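Side-chain contacts in beta-glycosidase (Bacteroides caccae, PDB 6T2R), which acts as an endo-acting family 16 O-glycanase of a human gut bacterium, probably cleaving mucin glycans to initiate mucin breakdown: residues Glu41-Thr44 and Ser45-Ser48; Asp56-Asn59 and Thr60-Phe63; Pro130-Thr133 and Asp134-Trp138; His161-Thr165 and Tyr166-Ile170. One frame throughout, in Å; residues are numbered along the deposited sequence.

Contact 1. Residues Glu41-Thr44 and Ser45-Ser48; sequences EPDT and SVWS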
loop_
_atom_site.group_PDB
_atom_site.type_symbol
_atom_site.label_atom_id
_atom_site.label_comp_id
_atom_site.label_asym_id
_atom_site.label_seq_id
_atom_site.Cartn_x
_atom_site.Cartn_y
_atom_site.Cartn_z
ATOM N N GLU A 41 -19.051 -4.884 6.509
ATOM C CA GLU A 41 -17.653 -4.908 6.991
ATOM C C GLU A 41 -16.700 -5.420 5.913
ATOM O O GLU A 41 -17.121 -6.050 4.949
ATOM C CB GLU A 41 -17.566 -5.836 8.196
ATOM C CG GLU A 41 -17.914 -7.268 7.863
ATOM C CD GLU A 41 -18.413 -8.020 9.078
ATOM O OE1 GLU A 41 -17.637 -8.838 9.651
ATOM O OE2 GLU A 41 -19.571 -7.747 9.468
ATOM N N PRO A 42 -15.376 -5.205 6.079
ATOM C CA PRO A 42 -14.381 -5.829 5.213
ATOM C C PRO A 42 -14.604 -7.339 5.140
ATOM O O PRO A 42 -14.901 -7.957 6.155
ATOM C CB PRO A 42 -13.069 -5.474 5.911
ATOM C CG PRO A 42 -13.359 -4.121 6.534
ATOM C CD PRO A 42 -14.758 -4.310 7.077
ATOM N N ASP A 43 -14.517 -7.871 3.928
ATOM C CA ASP A 43 -14.638 -9.322 3.638
ATOM C C ASP A 43 -13.580 -10.064 4.462
ATOM O O ASP A 43 -12.367 -9.815 4.237
ATOM C CB ASP A 43 -14.477 -9.529 2.136
ATOM C CG ASP A 43 -14.573 -10.970 1.707
ATOM O OD1 ASP A 43 -14.628 -11.826 2.572
ATOM O OD2 ASP A 43 -14.559 -11.205 0.513
ATOM N N THR A 44 -14.004 -10.923 5.392
ATOM C CA THR A 44 -13.115 -11.487 6.441
ATOM C C THR A 44 -12.268 -12.584 5.832
ATOM O O THR A 44 -11.267 -12.972 6.471
ATOM C CB THR A 44 -13.878 -12.037 7.649
ATOM O OG1 THR A 44 -14.893 -12.893 7.132
ATOM C CG2 THR A 44 -14.479 -10.940 8.488
ATOM N N SER A 45 -12.654 -13.051 4.657
ATOM C CA SER A 45 -11.879 -14.047 3.893
ATOM C C SER A 45 -10.740 -13.350 3.142
ATOM O O SER A 45 -9.913 -14.037 2.558
ATOM C CB SER A 45 -12.747 -14.791 2.954
ATOM O OG SER A 45 -13.060 -13.974 1.841
ATOM N N VAL A 46 -10.675 -12.030 3.153
ATOM C CA VAL A 46 -9.627 -11.308 2.388
ATOM C C VAL A 46 -8.803 -10.458 3.340
ATOM O O VAL A 46 -7.583 -10.470 3.180
ATOM C CB VAL A 46 -10.250 -10.450 1.274
ATOM C CG1 VAL A 46 -9.239 -9.472 0.711
ATOM C CG2 VAL A 46 -10.823 -11.328 0.171
ATOM N N TRP A 47 -9.475 -9.719 4.227
ATOM C CA TRP A 47 -8.900 -8.646 5.074
ATOM C C TRP A 47 -8.890 -9.049 6.555
ATOM O O TRP A 47 -9.785 -9.801 6.999
ATOM C CB TRP A 47 -9.685 -7.354 4.911
ATOM C CG TRP A 47 -9.712 -6.836 3.513
ATOM C CD1 TRP A 47 -10.755 -6.880 2.636
ATOM C CD2 TRP A 47 -8.648 -6.168 2.831
ATOM N NE1 TRP A 47 -10.405 -6.291 1.449
ATOM C CE2 TRP A 47 -9.126 -5.832 1.544
ATOM C CE3 TRP A 47 -7.340 -5.825 3.172
ATOM C CZ2 TRP A 47 -8.352 -5.138 0.614
ATOM C CZ3 TRP A 47 -6.577 -5.153 2.247
ATOM C CH2 TRP A 47 -7.067 -4.832 0.981
ATOM N N SER A 48 -7.892 -8.552 7.271
ATOM C CA SER A 48 -7.794 -8.538 8.747
ATOM C C SER A 48 -7.303 -7.151 9.141
ATOM O O SER A 48 -6.567 -6.484 8.316
ATOM C CB SER A 48 -6.854 -9.622 9.245
ATOM O OG SER A 48 -7.227 -10.906 8.775
#

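Contact 2. Residues Asp56-Asn59 and Thr60-Phe63; sequences DWQN and TQSF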
loop_
_atom_site.group_PDB
_atom_site.type_symbol
_atom_site.label_atom_id
_atom_site.label_comp_id
_atom_site.label_asym_id
_atom_site.label_seq_id
_atom_site.Cartn_x
_atom_site.Cartn_y
_atom_site.Cartn_z
ATOM N N ASP A 56 7.751 2.720 13.000
ATOM C CA ASP A 56 7.047 4.035 12.976
ATOM C C ASP A 56 5.655 3.900 12.338
ATOM O O ASP A 56 4.729 4.640 12.744
ATOM C CB ASP A 56 7.797 5.111 12.171
ATOM C CG ASP A 56 8.898 5.830 12.927
ATOM O OD1 ASP A 56 9.200 5.404 14.049
ATOM O OD2 ASP A 56 9.455 6.807 12.381
ATOM N N TRP A 57 5.522 3.024 11.341
ATOM C CA TRP A 57 4.268 2.887 10.572
ATOM C C TRP A 57 3.258 2.130 11.422
ATOM O O TRP A 57 2.069 2.420 11.276
ATOM C CB TRP A 57 4.520 2.203 9.223
ATOM C CG TRP A 57 4.615 0.714 9.288
ATOM C CD1 TRP A 57 5.750 -0.040 9.401
ATOM C CD2 TRP A 57 3.526 -0.213 9.223
ATOM N NE1 TRP A 57 5.443 -1.370 9.382
ATOM C CE2 TRP A 57 4.089 -1.509 9.264
ATOM C CE3 TRP A 57 2.139 -0.078 9.091
ATOM C CZ2 TRP A 57 3.312 -2.660 9.207
ATOM C CZ3 TRP A 57 1.371 -1.227 9.053
ATOM C CH2 TRP A 57 1.954 -2.495 9.084
ATOM N N GLN A 58 3.729 1.191 12.238
ATOM C CA GLN A 58 2.861 0.195 12.914
ATOM C C GLN A 58 2.605 0.580 14.383
ATOM O O GLN A 58 1.816 -0.129 15.035
ATOM C CB GLN A 58 3.485 -1.185 12.789
ATOM C CG GLN A 58 2.430 -2.274 12.698
ATOM C CD GLN A 58 3.077 -3.622 12.678
ATOM O OE1 GLN A 58 4.298 -3.709 12.624
ATOM N NE2 GLN A 58 2.258 -4.664 12.705
ATOM N N ASN A 59 3.298 1.623 14.858
ATOM C CA ASN A 59 3.142 2.314 16.162
ATOM C C ASN A 59 1.718 2.474 16.670
ATOM O O ASN A 59 1.534 2.506 17.893
ATOM C CB ASN A 59 3.451 3.806 16.026
ATOM C CG ASN A 59 4.825 3.995 16.535
ATOM O OD1 ASN A 59 5.342 3.020 17.016
ATOM N ND2 ASN A 59 5.381 5.175 16.440
ATOM N N THR A 60 0.823 2.841 15.775
ATOM C CA THR A 60 -0.502 3.402 16.116
ATOM C C THR A 60 -1.597 2.393 15.776
ATOM O O THR A 60 -2.796 2.710 16.045
ATOM C CB THR A 60 -0.653 4.713 15.345
ATOM O OG1 THR A 60 -0.440 4.415 13.953
ATOM C CG2 THR A 60 0.314 5.766 15.851
ATOM N N GLN A 61 -1.214 1.270 15.149
ATOM C CA GLN A 61 -2.182 0.343 14.503
ATOM C C GLN A 61 -3.030 -0.211 15.632
ATOM O O GLN A 61 -2.453 -0.399 16.726
ATOM C CB GLN A 61 -1.457 -0.715 13.685
ATOM C CG GLN A 61 -0.678 -0.116 12.512
ATOM C CD GLN A 61 -1.498 0.585 11.436
ATOM O OE1 GLN A 61 -2.631 0.197 11.139
ATOM N NE2 GLN A 61 -0.922 1.630 10.843
ATOM N N SER A 62 -4.331 -0.338 15.412
ATOM C CA SER A 62 -5.323 -0.527 16.515
ATOM C C SER A 62 -6.495 -1.384 16.052
ATOM O O SER A 62 -6.894 -1.266 14.867
ATOM C CB SER A 62 -5.799 0.792 17.012
ATOM O OG SER A 62 -6.900 0.653 17.874
ATOM N N PHE A 63 -7.044 -2.182 16.969
ATOM C CA PHE A 63 -8.296 -2.957 16.755
ATOM C C PHE A 63 -9.508 -2.104 17.153
ATOM O O PHE A 63 -10.627 -2.527 16.934
ATOM C CB PHE A 63 -8.255 -4.295 17.496
ATOM C CG PHE A 63 -7.261 -5.283 16.935
ATOM C CD1 PHE A 63 -6.733 -5.135 15.659
ATOM C CD2 PHE A 63 -6.851 -6.367 17.688
ATOM C CE1 PHE A 63 -5.816 -6.043 15.161
ATOM C CE2 PHE A 63 -5.942 -7.282 17.179
ATOM C CZ PHE A 63 -5.430 -7.121 15.916
HETATM O O HOH W 1 1.518 5.338 12.565
#

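Contact 3. Residues Pro130-Thr133 and Asp134-Trp138; sequences PYET and DKYSW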
loop_
_atom_site.group_PDB
_atom_site.type_symbol
_atom_site.label_atom_id
_atom_site.label_comp_id
_atom_site.label_asym_id
_atom_site.label_seq_id
_atom_site.Cartn_x
_atom_site.Cartn_y
_atom_site.Cartn_z
ATOM N N PRO A 130 6.113 -9.417 0.952
ATOM C CA PRO A 130 6.018 -10.827 0.581
ATOM C C PRO A 130 4.938 -11.561 1.370
ATOM O O PRO A 130 4.871 -11.422 2.588
ATOM C CB PRO A 130 7.418 -11.393 0.873
ATOM C CG PRO A 130 8.308 -10.152 0.853
ATOM C CD PRO A 130 7.450 -9.038 1.408
ATOM N N TYR A 131 4.094 -12.287 0.628
ATOM C CA TYR A 131 2.993 -13.124 1.157
ATOM C C TYR A 131 3.590 -14.207 2.053
ATOM O O TYR A 131 3.044 -14.472 3.124
ATOM C CB TYR A 131 2.196 -13.791 0.029
ATOM C CG TYR A 131 0.984 -14.504 0.562
ATOM C CD1 TYR A 131 -0.183 -13.801 0.864
ATOM C CD2 TYR A 131 1.049 -15.859 0.844
ATOM C CE1 TYR A 131 -1.272 -14.440 1.427
ATOM C CE2 TYR A 131 -0.044 -16.523 1.360
ATOM C CZ TYR A 131 -1.200 -15.810 1.662
ATOM O OH TYR A 131 -2.243 -16.489 2.227
ATOM N N GLU A 132 4.687 -14.813 1.617
ATOM C CA GLU A 132 5.317 -15.960 2.338
ATOM C C GLU A 132 6.176 -15.428 3.509
ATOM O O GLU A 132 7.402 -15.293 3.350
ATOM C CB GLU A 132 6.109 -16.795 1.344
ATOM C CG GLU A 132 5.253 -17.402 0.246
ATOM C CD GLU A 132 6.059 -17.725 -1.002
ATOM O OE1 GLU A 132 6.200 -18.898 -1.268
ATOM O OE2 GLU A 132 6.571 -16.803 -1.685
ATOM N N THR A 133 5.547 -15.126 4.646
ATOM C CA THR A 133 6.195 -14.393 5.757
ATOM C C THR A 133 7.192 -15.288 6.497
ATOM O O THR A 133 7.984 -14.740 7.234
ATOM C CB THR A 133 5.151 -13.811 6.713
ATOM O OG1 THR A 133 4.391 -14.899 7.212
ATOM C CG2 THR A 133 4.242 -12.822 6.032
ATOM N N ASP A 134 7.111 -16.607 6.373
ATOM C CA ASP A 134 8.090 -17.515 7.043
ATOM C C ASP A 134 9.209 -17.896 6.070
ATOM O O ASP A 134 10.000 -18.794 6.415
ATOM C CB ASP A 134 7.398 -18.729 7.661
ATOM C CG ASP A 134 6.646 -19.546 6.638
ATOM O OD1 ASP A 134 6.502 -19.055 5.500
ATOM O OD2 ASP A 134 6.193 -20.652 6.994
ATOM N N LYS A 135 9.336 -17.152 4.968
ATOM C CA LYS A 135 10.296 -17.450 3.871
ATOM C C LYS A 135 11.146 -16.234 3.493
ATOM O O LYS A 135 12.239 -16.429 2.890
ATOM C CB LYS A 135 9.557 -17.908 2.618
ATOM C CG LYS A 135 10.447 -18.632 1.623
ATOM C CD LYS A 135 9.778 -19.030 0.319
ATOM C CE LYS A 135 10.790 -19.470 -0.725
ATOM N NZ LYS A 135 10.102 -19.736 -2.011
ATOM N N TYR A 136 10.677 -15.039 3.809
ATOM C CA TYR A 136 11.348 -13.783 3.424
ATOM C C TYR A 136 11.449 -12.905 4.668
ATOM O O TYR A 136 10.560 -12.948 5.576
ATOM C CB TYR A 136 10.660 -13.101 2.225
ATOM C CG TYR A 136 10.718 -13.900 0.958
ATOM C CD1 TYR A 136 11.898 -13.972 0.212
ATOM C CD2 TYR A 136 9.633 -14.661 0.559
ATOM C CE1 TYR A 136 11.985 -14.761 -0.911
ATOM C CE2 TYR A 136 9.692 -15.444 -0.577
ATOM C CZ TYR A 136 10.869 -15.491 -1.303
ATOM O OH TYR A 136 10.921 -16.258 -2.425
ATOM N N SER A 137 12.560 -12.186 4.716
ATOM C CA SER A 137 12.889 -11.147 5.724
ATOM C C SER A 137 12.602 -9.751 5.136
ATOM O O SER A 137 12.319 -9.658 3.944
ATOM C CB SER A 137 14.347 -11.257 6.116
ATOM O OG SER A 137 15.192 -11.087 4.965
ATOM N N TRP A 138 12.641 -8.712 5.972
ATOM C CA TRP A 138 12.652 -7.302 5.529
ATOM C C TRP A 138 14.048 -6.775 5.807
ATOM O O TRP A 138 14.552 -6.927 6.900
ATOM C CB TRP A 138 11.540 -6.496 6.235
ATOM C CG TRP A 138 11.404 -5.133 5.656
ATOM C CD1 TRP A 138 10.534 -4.732 4.681
ATOM C CD2 TRP A 138 12.265 -4.010 5.911
ATOM N NE1 TRP A 138 10.767 -3.424 4.336
ATOM C CE2 TRP A 138 11.805 -2.943 5.096
ATOM C CE3 TRP A 138 13.348 -3.785 6.771
ATOM C CZ2 TRP A 138 12.410 -1.685 5.096
ATOM C CZ3 TRP A 138 13.919 -2.527 6.793
ATOM C CH2 TRP A 138 13.444 -1.494 5.975
HETATM O O HOH W 2 8.511 -17.430 -3.147
#

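Contact 4. Residues His161-Thr165 and Tyr166-Ile170; sequences HSHYT and YTLGI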
loop_
_atom_site.group_PDB
_atom_site.type_symbol
_atom_site.label_atom_id
_atom_site.label_comp_id
_atom_site.label_asym_id
_atom_site.label_seq_id
_atom_site.Cartn_x
_atom_site.Cartn_y
_atom_site.Cartn_z
ATOM N N HIS A 161 11.836 -0.690 -1.564
ATOM C CA HIS A 161 12.955 -0.941 -0.621
ATOM C C HIS A 161 13.395 -2.392 -0.774
ATOM O O HIS A 161 12.503 -3.283 -1.020
ATOM C CB HIS A 161 12.489 -0.652 0.806
ATOM C CG HIS A 161 11.864 0.672 0.904
ATOM N ND1 HIS A 161 12.612 1.793 1.094
ATOM C CD2 HIS A 161 10.580 1.065 0.785
ATOM C CE1 HIS A 161 11.803 2.837 1.139
ATOM N NE2 HIS A 161 10.569 2.419 0.928
ATOM N N SER A 162 14.682 -2.639 -0.589
ATOM C CA SER A 162 15.277 -3.984 -0.706
ATOM C C SER A 162 16.568 -4.068 0.107
ATOM O O SER A 162 17.030 -3.064 0.585
ATOM C CB SER A 162 15.568 -4.261 -2.157
ATOM O OG SER A 162 16.583 -3.388 -2.657
ATOM N N HIS A 163 17.216 -5.225 0.086
ATOM C CA HIS A 163 18.615 -5.393 0.569
ATOM C C HIS A 163 19.505 -4.378 -0.146
ATOM O O HIS A 163 20.373 -3.777 0.475
ATOM C CB HIS A 163 19.056 -6.823 0.308
ATOM C CG HIS A 163 20.495 -7.090 0.520
ATOM N ND1 HIS A 163 21.026 -7.179 1.775
ATOM C CD2 HIS A 163 21.503 -7.293 -0.363
ATOM C CE1 HIS A 163 22.308 -7.461 1.653
ATOM N NE2 HIS A 163 22.634 -7.520 0.356
ATOM N N TYR A 164 19.268 -4.183 -1.425
ATOM C CA TYR A 164 20.130 -3.365 -2.305
ATOM C C TYR A 164 19.942 -1.892 -1.948
ATOM O O TYR A 164 20.949 -1.229 -1.782
ATOM C CB TYR A 164 19.790 -3.712 -3.756
ATOM C CG TYR A 164 20.590 -3.018 -4.828
ATOM C CD1 TYR A 164 20.138 -1.828 -5.374
ATOM C CD2 TYR A 164 21.731 -3.597 -5.370
ATOM C CE1 TYR A 164 20.806 -1.215 -6.418
ATOM C CE2 TYR A 164 22.423 -2.986 -6.404
ATOM C CZ TYR A 164 21.965 -1.781 -6.918
ATOM O OH TYR A 164 22.589 -1.182 -7.970
ATOM N N THR A 165 18.697 -1.412 -1.825
ATOM C CA THR A 165 18.418 0.009 -1.579
ATOM C C THR A 165 18.757 0.354 -0.140
ATOM O O THR A 165 19.267 1.444 0.080
ATOM C CB THR A 165 16.962 0.382 -1.852
ATOM O OG1 THR A 165 16.139 -0.246 -0.864
ATOM C CG2 THR A 165 16.544 0.052 -3.270
ATOM N N TYR A 166 18.385 -0.499 0.801
ATOM C CA TYR A 166 18.430 -0.193 2.249
ATOM C C TYR A 166 19.724 -0.751 2.868
ATOM O O TYR A 166 20.540 0.017 3.354
ATOM C CB TYR A 166 17.181 -0.725 2.951
ATOM C CG TYR A 166 17.103 -0.373 4.411
ATOM C CD1 TYR A 166 16.579 0.837 4.847
ATOM C CD2 TYR A 166 17.543 -1.276 5.372
ATOM C CE1 TYR A 166 16.504 1.137 6.202
ATOM C CE2 TYR A 166 17.484 -0.986 6.723
ATOM C CZ TYR A 166 16.971 0.229 7.133
ATOM O OH TYR A 166 16.892 0.469 8.466
ATOM N N THR A 167 19.927 -2.057 2.907
ATOM C CA THR A 167 21.128 -2.631 3.569
ATOM C C THR A 167 22.429 -2.198 2.854
ATOM O O THR A 167 23.367 -1.789 3.557
ATOM C CB THR A 167 21.004 -4.145 3.733
ATOM O OG1 THR A 167 19.720 -4.437 4.285
ATOM C CG2 THR A 167 22.082 -4.691 4.637
ATOM N N LEU A 168 22.517 -2.259 1.523
ATOM C CA LEU A 168 23.750 -1.841 0.805
ATOM C C LEU A 168 23.775 -0.334 0.538
ATOM O O LEU A 168 24.842 0.162 0.154
ATOM C CB LEU A 168 23.840 -2.599 -0.503
ATOM C CG LEU A 168 23.817 -4.116 -0.352
ATOM C CD1 LEU A 168 24.006 -4.793 -1.708
ATOM C CD2 LEU A 168 24.899 -4.561 0.629
ATOM N N GLY A 169 22.649 0.365 0.687
ATOM C CA GLY A 169 22.616 1.833 0.577
ATOM C C GLY A 169 22.537 2.322 -0.865
ATOM O O GLY A 169 22.645 3.503 -1.077
ATOM N N ILE A 170 22.251 1.469 -1.840
ATOM C CA ILE A 170 22.253 1.912 -3.253
ATOM C C ILE A 170 20.829 2.326 -3.666
ATOM O O ILE A 170 20.116 1.511 -4.295
ATOM C CB ILE A 170 22.893 0.812 -4.116
ATOM C CG1 ILE A 170 24.248 0.367 -3.555
ATOM C CG2 ILE A 170 23.049 1.314 -5.525
ATOM C CD1 ILE A 170 24.656 -1.052 -3.912
HETATM O O HOH W 3 19.258 -6.872 3.811
#

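Contact 1. Residues Glu41-Thr44 and Ser45-Ser48
Asp43 folds its carboxylate back onto Ser45 in an Asx turn, and its backbone carbonyl closes the same bend, in the loop that leads from strand 29-35 to strand 48-49 of the family 16 beta-jelly roll. With CG trans to its backbone N (chi1 180°), the Asp43 side chain lies beside its own carbonyl carbon and so faces the residues that follow. Ser45 answers with two donors: its N is 3.1 Å from Asp43 OD1 and its OG 2.8 Å from the same oxygen. Both come from one face of the carboxylate, well above its plane. The hydroxyl can do this because OG is tucked between the N and carbonyl carbon of Ser45 (chi1 75°), on the side of its own amide. The other carboxylate oxygen, Asp43 OD2, looks across at a methyl, Val46 CG2, 3.8 Å away, the two side chains crossing at nearly a right angle.

The carbonyl oxygen of Asp43 also receives two backbone donors. Trp47 N lies 2.9 Å from Asp43 O in an almost linear bond, whereas Val46 N, 3.0 Å from Asp43 O, comes in from above the carbonyl plane. Lys102 ties the turn from outside, its NZ bonding to Thr44 O, Trp47 O and Ser48 OG.

The indole of Trp47 is buried against Leu97, Leu230 and Ile232, and its NE1 donates to Asp35. Its stem meets proline, with Trp47 CB 4.0 Å from Pro42 CB, while the methyl Val46 CG1 sits 3.4 Å above the indole plane, displaced toward the rim.

Contact 2. Residues Asp56-Asn59 and Thr60-Phe63
The side-chain amide of Gln61 reaches back to the backbone of Trp57, where Gln61 NE2 donates to Trp57 O over 3.1 Å in a nearly straight bond. The acceptor lies close to the amide plane, while the donor is tilted 21° from the carbonyl plane. CG of Gln61 lies beside its backbone N and the chain then bends at chi2 (-64°), which brings the amide back and Gln61 CG within 3.8 Å of Gln58 CG. The two glutamine side chains cross there at about a right angle. The Trp57 ring stands obliquely to the Gln61 amide, its plane 44° from it, with CE3 3.9 Å from Gln61 NE2. Gln58 CB rests over the centre of the Trp57 ring system.

A water forms the next layer. It lies 3.2 Å from Trp57 O, to which it can donate, and 2.6 Å from Thr60 OG1, which also bonds to the hydroxyl of Thr94. The backbone frame is a type I beta turn from Gln58 to Gln61, whose closing bond, Gln61 N to Gln58 O, is weak at 3.3 Å.

Farther out, Gln58 NE2 is tied to Pro51 O, and Trp127 meets the Trp57 ring edge-to-face. The turn lies between strands 48-49 and 68-71 of the jelly roll, Trp57 and Gln61 packing on Asp233 of strand 228-233.

Gln61 NE2 has a second carbonyl acceptor, Met234 O. With both amide protons directed at backbone oxygens, the nitrogen end is specified: a flipped amide would set oxygen against oxygen.

Contact 3. Residues Pro130-Thr133 and Asp134-Trp138
Glu132 O is gripped by two backbone amides of the residues that follow: Lys135 N donates to it at 3.1 Å from above the carbonyl plane, and Tyr136 N adds a weak bond to Glu132 O at 3.3 Å. Glu132 is also the centre of an inverse gamma turn, and the two features reverse the chain as it leaves strand 125-130 of the jelly roll on the way to strand 143-145.

From this bend three side chains run out side by side. Glu132 is flanked by Lys135 and by Tyr136, each pointing the same way as the glutamate. The lysine chain is drawn out along its whole length beyond a CG set opposite the backbone N (chi1 -162°), which carries its ammonium to the height of the carboxylate. Lys135 NZ stops 4.1 Å from Glu132 OE1, beyond a salt bridge, though the opposite charges probably still attract.

A water fills the polar end of the trio. It donates to Glu132 OE2 at 2.5 Å, accepts from Lys135 NZ at 3.0 Å and bonds to Tyr136 OH at 2.8 Å. Both this water and the carboxylate oxygen lie at the edge of the tyrosine ring, near its plane, although the carboxylate itself is turned 53° to the ring.

Thr133 to Trp138 touch a crystal neighbour. Toward the body of the protein, Ile226 touches both Pro130 and Tyr136, and the proline ring meets the base of the tyrosine side chain, with Pro130 CB 3.9 Å from Tyr136 CB.

Contact 4. Residues His161-Thr165 and Tyr166-Ile170
Backbone bonds link Ser162-Tyr164 to Tyr166-Ile170 with widening spacing. Tyr166 N donates to Ser162 O at 2.9 Å, four residues back; Leu168 N reaches His163 O at 2.8 Å, five back, as in a pi-type turn; and Ile170 N meets Tyr164 O at 3.0 Å, six back. The chain leaves helical geometry at Gly169, which has positive phi.

Two CH-pi contacts cover ring faces. Leu168 CG lies 4.0 Å from the centroid of the His163 imidazole, and Ile170 CB is equally far from that of the Tyr164 ring. Both rings leave with CG beside the carbonyl carbon (chi1 170° and -178°), which directs them toward the residues that follow, at the C-terminal end. Ile170 CG2 sits over the same face, 3.5 Å from Tyr164 CE1, while the phenol oxygen bonds to Asn173 O.

One water joins His163 ND1, at the imidazole edge, to Thr167 OG1.

Side-chain caps close the start. Thr165 N donates to Ser162 OG at 3.0 Å, and Ser162 N returns a bond to Thr165 OG1 at 2.8 Å. This reciprocal pair is a capping box, here opening a short helix directly after strand 155-161.

Overall arrangement
The four contacts follow one another along the chain and illustrate how a beta-jelly roll, with very little helix, shapes the connections between its strands. Contacts 1 and 2 lie on successive loops, before and after strand 48-49, their centres about 19 Å apart. Contact 3 follows strand 125-130, about 20 Å from contact 2 between centres, and contact 4 holds the short helix 163-167. Strand 228-233 is a shared neighbour, touched by side chains of contacts 1, 2 and 3. Only contacts 3 and 4 touch, where Trp138 meets Tyr166 edge-to-face. Contacts 1 and 4 lie on opposite sides of the chain's centre, about 33 Å apart between centres. Turns and caps thus shape loops spaced round the framework.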